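Glycerate dehydrogenase related protein (Thermoplasma acidophilum, PDB 3GVX) probably reduces glyoxylate or hydroxypyruvate to the corresponding 2-hydroxyacid, using NADH or NADPH. Local coordinates at residues B[2-7]-B[36-41]; B[126-131]-B[165-170]. All blocks are in the same frame, centred on the assembly; numbering follows the deposited sequence.

Contact 1: B[2-7]-B[36-41]; sequences DVYVNF and EAQVIK
V3, V5 and V39 meet on one face of two neighbouring strands in a five-stranded parallel sheet, the smaller of the chain's two, which probably forms the core of the substrate-binding domain. Strands 3-5 and 37-40 run 18° from parallel, in the register V3 with A37, Y4 with Q38 and V5 with V39. V39 has CG1 anti to its backbone N (chi1 -174°), which turns CG2 toward V3 and CG1 to F7: CG2 lies 3.8 Å from V3 CG1, and CG1 meets CE1 and CZ of F7. A37 extends the apolar row, and F273 of helix 266-279 packs on both V5 and V39. Beyond the strand end the F7 ring is held between two aliphatic groups. V5 CG1 sits over the centre of one face, and on the opposite face K41 CE makes a CH-pi contact, 3.8 Å from the F7 ring centroid and offset toward the rim. The extended K41 chain crosses the F7 side chain at about a right angle. Y4 and Q38 occupy the other face of the sheet, where Y4 also packs edge-to-face with Y32. Between the strands the backbone bonds shift back and forth in the parallel pattern: A37 O accepts from Y4 N at 2.7 Å, Y4 O from V39 N at 2.9 Å, and V39 O from N6 N at 3.0 Å. The first bond, A37 N to D2 O at 3.3 Å, is weak. At this polar edge D2 forms a salt bridge with R49 and E36 with K51, E36 also having a long, weak ion pair with R49. At the far end a water continues the pairing, giving a hydrogen to N6 O and accepting one from K41 N at 3.0 Å.

Contact 2: B[126-131]-B[165-170]; sequences GILGYG and ESPADL
L170 reaches from the first turn of helix 167-172 onto strand 124-128, a helix-on-sheet contact in the Rossmann-type NAD-binding domain. From CB the chain leaves with CG anti to the backbone N (chi1 -179°), which carries the branch point to G126, whose CA is 4.1 Å from L170 CG. The methyls then divide: CD1 settles 3.8 Å from G126 CA and close to I127 N, and CD2 lies 3.8 Å from I127 O while also facing L128 CD1 at 4.2 Å. G126, having no side chain, leaves L170 CG and CD1 room to lie against its CA. L128 CD1 touches P167 CB as well, at 4.2 Å. Replacing L170 with an alanine would probably open a gap over G126 and leave L128 CD1 with less apolar cover. S166 is the N-cap of this helix, its OG accepting from D169 N. Flanking strands complete the setting: I149 of strand 147-151 touches L170, Y151 packs on both L128 and P167, and strand 176-179 pairs with 124-128, while helix 132-143 packs against I127.

Contacts 1 and 2 belong to different parallel sheets, the five-stranded one and the seven-stranded one, on opposite sides of the chain's centre. Their centres are 40 Å apart and their nearest atoms about 22 Å, so neither touches the other, and contact 1 closes along the chain before contact 2 opens. Contact 1 pairs strand with strand; contact 2 packs a helix on a strand. Segment 126-131 also carries G129 and G131 of a GxGxxG pattern, consistent with a dinucleotide-binding turn leading into helix 132-143. In this family the active site lies in the cleft between the two domains, and the strand of contact 2 leads into the glycine-rich turn that probably faces the cofactor.

Contact 1: B[2-7]-B[36-41]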
loop_
_atom_site.group_PDB
_atom_site.type_symbol
_atom_site.label_atom_id
_atom_site.label_comp_id
_atom_site.label_asym_id
_atom_site.label_seq_id
_atom_site.Cartn_x
_atom_site.Cartn_y
_atom_site.Cartn_z
ATOM N N ASP B 2 -15.420 -34.528 -4.227
ATOM C CA ASP B 2 -15.470 -34.550 -5.680
ATOM C C ASP B 2 -15.274 -33.246 -6.443
ATOM O O ASP B 2 -16.120 -32.360 -6.438
ATOM C CB ASP B 2 -16.782 -35.204 -6.131
ATOM C CG ASP B 2 -16.974 -36.577 -5.525
ATOM O OD1 ASP B 2 -16.016 -37.383 -5.570
ATOM O OD2 ASP B 2 -18.071 -36.851 -4.993
ATOM N N VAL B 3 -14.127 -33.162 -7.099
ATOM C CA VAL B 3 -13.765 -32.052 -7.950
ATOM C C VAL B 3 -13.017 -32.703 -9.088
ATOM O O VAL B 3 -12.211 -33.607 -8.887
ATOM C CB VAL B 3 -12.804 -31.047 -7.275
ATOM C CG1 VAL B 3 -12.359 -29.992 -8.307
ATOM C CG2 VAL B 3 -13.455 -30.411 -6.065
ATOM N N TYR B 4 -13.293 -32.250 -10.293
ATOM C CA TYR B 4 -12.604 -32.803 -11.422
ATOM C C TYR B 4 -11.976 -31.674 -12.194
ATOM O O TYR B 4 -12.658 -30.740 -12.629
ATOM C CB TYR B 4 -13.559 -33.608 -12.296
ATOM C CG TYR B 4 -12.902 -34.132 -13.540
ATOM C CD1 TYR B 4 -11.829 -35.023 -13.479
ATOM C CD2 TYR B 4 -13.343 -33.729 -14.787
ATOM C CE1 TYR B 4 -11.202 -35.483 -14.645
ATOM C CE2 TYR B 4 -12.729 -34.173 -15.955
ATOM C CZ TYR B 4 -11.667 -35.058 -15.885
ATOM O OH TYR B 4 -11.094 -35.512 -17.051
ATOM N N VAL B 5 -10.656 -31.756 -12.323
ATOM C CA VAL B 5 -9.882 -30.764 -13.035
ATOM C C VAL B 5 -9.752 -31.280 -14.446
ATOM O O VAL B 5 -8.991 -32.203 -14.738
ATOM C CB VAL B 5 -8.508 -30.550 -12.381
ATOM C CG1 VAL B 5 -7.704 -29.518 -13.179
ATOM C CG2 VAL B 5 -8.698 -30.098 -10.931
ATOM N N ASN B 6 -10.540 -30.655 -15.309
ATOM C CA ASN B 6 -10.635 -31.034 -16.699
ATOM C C ASN B 6 -9.570 -30.508 -17.638
ATOM O O ASN B 6 -9.855 -30.061 -18.750
ATOM C CB ASN B 6 -12.018 -30.679 -17.235
ATOM C CG ASN B 6 -12.287 -31.318 -18.568
ATOM O OD1 ASN B 6 -11.865 -32.448 -18.821
ATOM N ND2 ASN B 6 -13.006 -30.612 -19.427
ATOM N N PHE B 7 -8.336 -30.561 -17.175
ATOM C CA PHE B 7 -7.215 -30.164 -17.987
ATOM C C PHE B 7 -5.941 -30.693 -17.364
ATOM O O PHE B 7 -5.915 -31.051 -16.188
ATOM C CB PHE B 7 -7.147 -28.638 -18.182
ATOM C CG PHE B 7 -7.232 -27.834 -16.919
ATOM C CD1 PHE B 7 -8.453 -27.315 -16.487
ATOM C CD2 PHE B 7 -6.097 -27.572 -16.159
ATOM C CE1 PHE B 7 -8.544 -26.551 -15.324
ATOM C CE2 PHE B 7 -6.179 -26.809 -14.988
ATOM C CZ PHE B 7 -7.408 -26.301 -14.574
ATOM N N GLU B 36 -19.049 -33.163 -8.460
ATOM C CA GLU B 36 -19.934 -32.052 -8.174
ATOM C C GLU B 36 -19.320 -30.765 -8.689
ATOM O O GLU B 36 -20.023 -29.874 -9.130
ATOM C CB GLU B 36 -20.171 -31.945 -6.685
ATOM C CG GLU B 36 -21.169 -32.948 -6.205
ATOM C CD GLU B 36 -21.467 -32.814 -4.727
ATOM O OE1 GLU B 36 -22.570 -33.222 -4.307
ATOM O OE2 GLU B 36 -20.603 -32.309 -3.979
ATOM N N ALA B 37 -17.999 -30.682 -8.635
ATOM C CA ALA B 37 -17.320 -29.504 -9.106
ATOM C C ALA B 37 -16.335 -29.843 -10.198
ATOM O O ALA B 37 -15.634 -30.862 -10.157
ATOM C CB ALA B 37 -16.630 -28.804 -7.951
ATOM N N GLN B 38 -16.309 -28.981 -11.198
ATOM C CA GLN B 38 -15.416 -29.154 -12.322
ATOM C C GLN B 38 -14.662 -27.856 -12.544
ATOM O O GLN B 38 -15.255 -26.779 -12.596
ATOM C CB GLN B 38 -16.213 -29.522 -13.570
ATOM C CG GLN B 38 -15.367 -29.937 -14.740
ATOM C CD GLN B 38 -16.215 -30.456 -15.878
ATOM O OE1 GLN B 38 -16.960 -31.423 -15.715
ATOM N NE2 GLN B 38 -16.118 -29.816 -17.032
ATOM N N VAL B 39 -13.346 -27.954 -12.651
ATOM C CA VAL B 39 -12.526 -26.777 -12.895
ATOM C C VAL B 39 -12.112 -26.895 -14.350
ATOM O O VAL B 39 -11.636 -27.938 -14.782
ATOM C CB VAL B 39 -11.280 -26.758 -11.992
ATOM C CG1 VAL B 39 -10.527 -25.447 -12.184
ATOM C CG2 VAL B 39 -11.687 -26.965 -10.534
ATOM N N ILE B 40 -12.293 -25.826 -15.108
ATOM C CA ILE B 40 -11.995 -25.873 -16.520
ATOM C C ILE B 40 -11.263 -24.666 -17.049
ATOM O O ILE B 40 -11.090 -23.657 -16.376
ATOM C CB ILE B 40 -13.304 -25.962 -17.336
ATOM C CG1 ILE B 40 -14.006 -24.602 -17.296
ATOM C CG2 ILE B 40 -14.246 -27.013 -16.740
ATOM C CD1 ILE B 40 -15.235 -24.484 -18.193
ATOM N N LYS B 41 -10.851 -24.793 -18.295
ATOM C CA LYS B 41 -10.233 -23.705 -19.003
ATOM C C LYS B 41 -11.223 -23.335 -20.096
ATOM O O LYS B 41 -11.848 -22.291 -20.039
ATOM C CB LYS B 41 -8.905 -24.130 -19.612
ATOM C CG LYS B 41 -7.844 -24.424 -18.594
ATOM C CD LYS B 41 -6.517 -24.608 -19.274
ATOM C CE LYS B 41 -5.429 -24.876 -18.276
ATOM N NZ LYS B 41 -4.113 -24.971 -18.963
HETATM O O HOH W 1 -11.166 -27.416 -19.672
#

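Contact 2: B[126-131]-B[165-170]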
loop_
_atom_site.group_PDB
_atom_site.type_symbol
_atom_site.label_atom_id
_atom_site.label_comp_id
_atom_site.label_asym_id
_atom_site.label_seq_id
_atom_site.Cartn_x
_atom_site.Cartn_y
_atom_site.Cartn_z
ATOM N N GLY B 126 -11.542 9.362 -3.039
ATOM C CA GLY B 126 -12.756 9.314 -3.830
ATOM C C GLY B 126 -12.602 8.314 -4.961
ATOM O O GLY B 126 -11.637 8.371 -5.725
ATOM N N ILE B 127 -13.541 7.376 -5.057
ATOM C CA ILE B 127 -13.490 6.373 -6.113
ATOM C C ILE B 127 -14.618 6.567 -7.104
ATOM O O ILE B 127 -15.795 6.636 -6.751
ATOM C CB ILE B 127 -13.571 4.929 -5.579
ATOM C CG1 ILE B 127 -12.423 4.671 -4.606
ATOM C CG2 ILE B 127 -13.500 3.945 -6.744
ATOM C CD1 ILE B 127 -12.584 3.414 -3.800
ATOM N N LEU B 128 -14.228 6.653 -8.360
ATOM C CA LEU B 128 -15.167 6.844 -9.436
ATOM C C LEU B 128 -15.407 5.479 -10.067
ATOM O O LEU B 128 -14.538 4.932 -10.749
ATOM C CB LEU B 128 -14.569 7.813 -10.446
ATOM C CG LEU B 128 -15.503 8.335 -11.533
ATOM C CD1 LEU B 128 -16.661 9.115 -10.905
ATOM C CD2 LEU B 128 -14.690 9.211 -12.489
ATOM N N GLY B 129 -16.589 4.924 -9.830
ATOM C CA GLY B 129 -16.895 3.610 -10.357
ATOM C C GLY B 129 -16.574 2.615 -9.267
ATOM O O GLY B 129 -15.420 2.485 -8.852
ATOM N N TYR B 130 -17.584 1.905 -8.787
ATOM C CA TYR B 130 -17.333 0.964 -7.721
ATOM C C TYR B 130 -17.466 -0.490 -8.088
ATOM O O TYR B 130 -18.355 -1.208 -7.608
ATOM C CB TYR B 130 -18.213 1.253 -6.521
ATOM C CG TYR B 130 -17.548 0.789 -5.253
ATOM C CD1 TYR B 130 -16.302 1.288 -4.885
ATOM C CD2 TYR B 130 -18.146 -0.156 -4.430
ATOM C CE1 TYR B 130 -15.666 0.855 -3.723
ATOM C CE2 TYR B 130 -17.520 -0.598 -3.265
ATOM C CZ TYR B 130 -16.283 -0.085 -2.918
ATOM O OH TYR B 130 -15.688 -0.510 -1.764
ATOM N N GLY B 131 -16.554 -0.937 -8.934
ATOM C CA GLY B 131 -16.565 -2.318 -9.347
ATOM C C GLY B 131 -15.483 -3.158 -8.660
ATOM O O GLY B 131 -15.071 -2.852 -7.536
ATOM N N GLU B 165 -23.258 12.063 -4.768
ATOM C CA GLU B 165 -24.403 12.290 -5.633
ATOM C C GLU B 165 -24.018 12.498 -7.062
ATOM O O GLU B 165 -24.806 12.267 -7.973
ATOM C CB GLU B 165 -25.117 13.516 -5.145
ATOM C CG GLU B 165 -25.187 13.566 -3.660
ATOM C CD GLU B 165 -26.119 14.641 -3.222
ATOM O OE1 GLU B 165 -26.077 15.728 -3.841
ATOM O OE2 GLU B 165 -26.896 14.403 -2.275
ATOM N N SER B 166 -22.801 12.954 -7.255
ATOM C CA SER B 166 -22.336 13.220 -8.581
ATOM C C SER B 166 -20.831 13.189 -8.532
ATOM O O SER B 166 -20.235 13.181 -7.459
ATOM C CB SER B 166 -22.818 14.602 -9.020
ATOM O OG SER B 166 -22.504 15.572 -8.042
ATOM N N PRO B 167 -20.198 13.137 -9.700
ATOM C CA PRO B 167 -18.743 13.113 -9.777
ATOM C C PRO B 167 -18.179 14.428 -9.222
ATOM O O PRO B 167 -17.138 14.436 -8.568
ATOM C CB PRO B 167 -18.489 12.934 -11.270
ATOM C CG PRO B 167 -19.672 12.129 -11.709
ATOM C CD PRO B 167 -20.801 12.812 -11.005
ATOM N N ALA B 168 -18.876 15.534 -9.463
ATOM C CA ALA B 168 -18.417 16.819 -8.953
ATOM C C ALA B 168 -18.455 16.785 -7.440
ATOM O O ALA B 168 -17.555 17.288 -6.777
ATOM C CB ALA B 168 -19.290 17.975 -9.494
ATOM N N ASP B 169 -19.498 16.178 -6.891
ATOM C CA ASP B 169 -19.622 16.065 -5.442
ATOM C C ASP B 169 -18.503 15.189 -4.880
ATOM O O ASP B 169 -18.006 15.433 -3.790
ATOM C CB ASP B 169 -20.998 15.496 -5.068
ATOM C CG ASP B 169 -21.130 15.196 -3.580
ATOM O OD1 ASP B 169 -20.743 16.049 -2.756
ATOM O OD2 ASP B 169 -21.630 14.110 -3.225
ATOM N N LEU B 170 -18.106 14.173 -5.638
ATOM C CA LEU B 170 -17.028 13.279 -5.227
ATOM C C LEU B 170 -15.711 14.049 -5.174
ATOM O O LEU B 170 -14.998 13.997 -4.186
ATOM C CB LEU B 170 -16.904 12.089 -6.190
ATOM C CG LEU B 170 -15.821 11.057 -5.842
ATOM C CD1 LEU B 170 -16.359 10.005 -4.862
ATOM C CD2 LEU B 170 -15.362 10.407 -7.138
#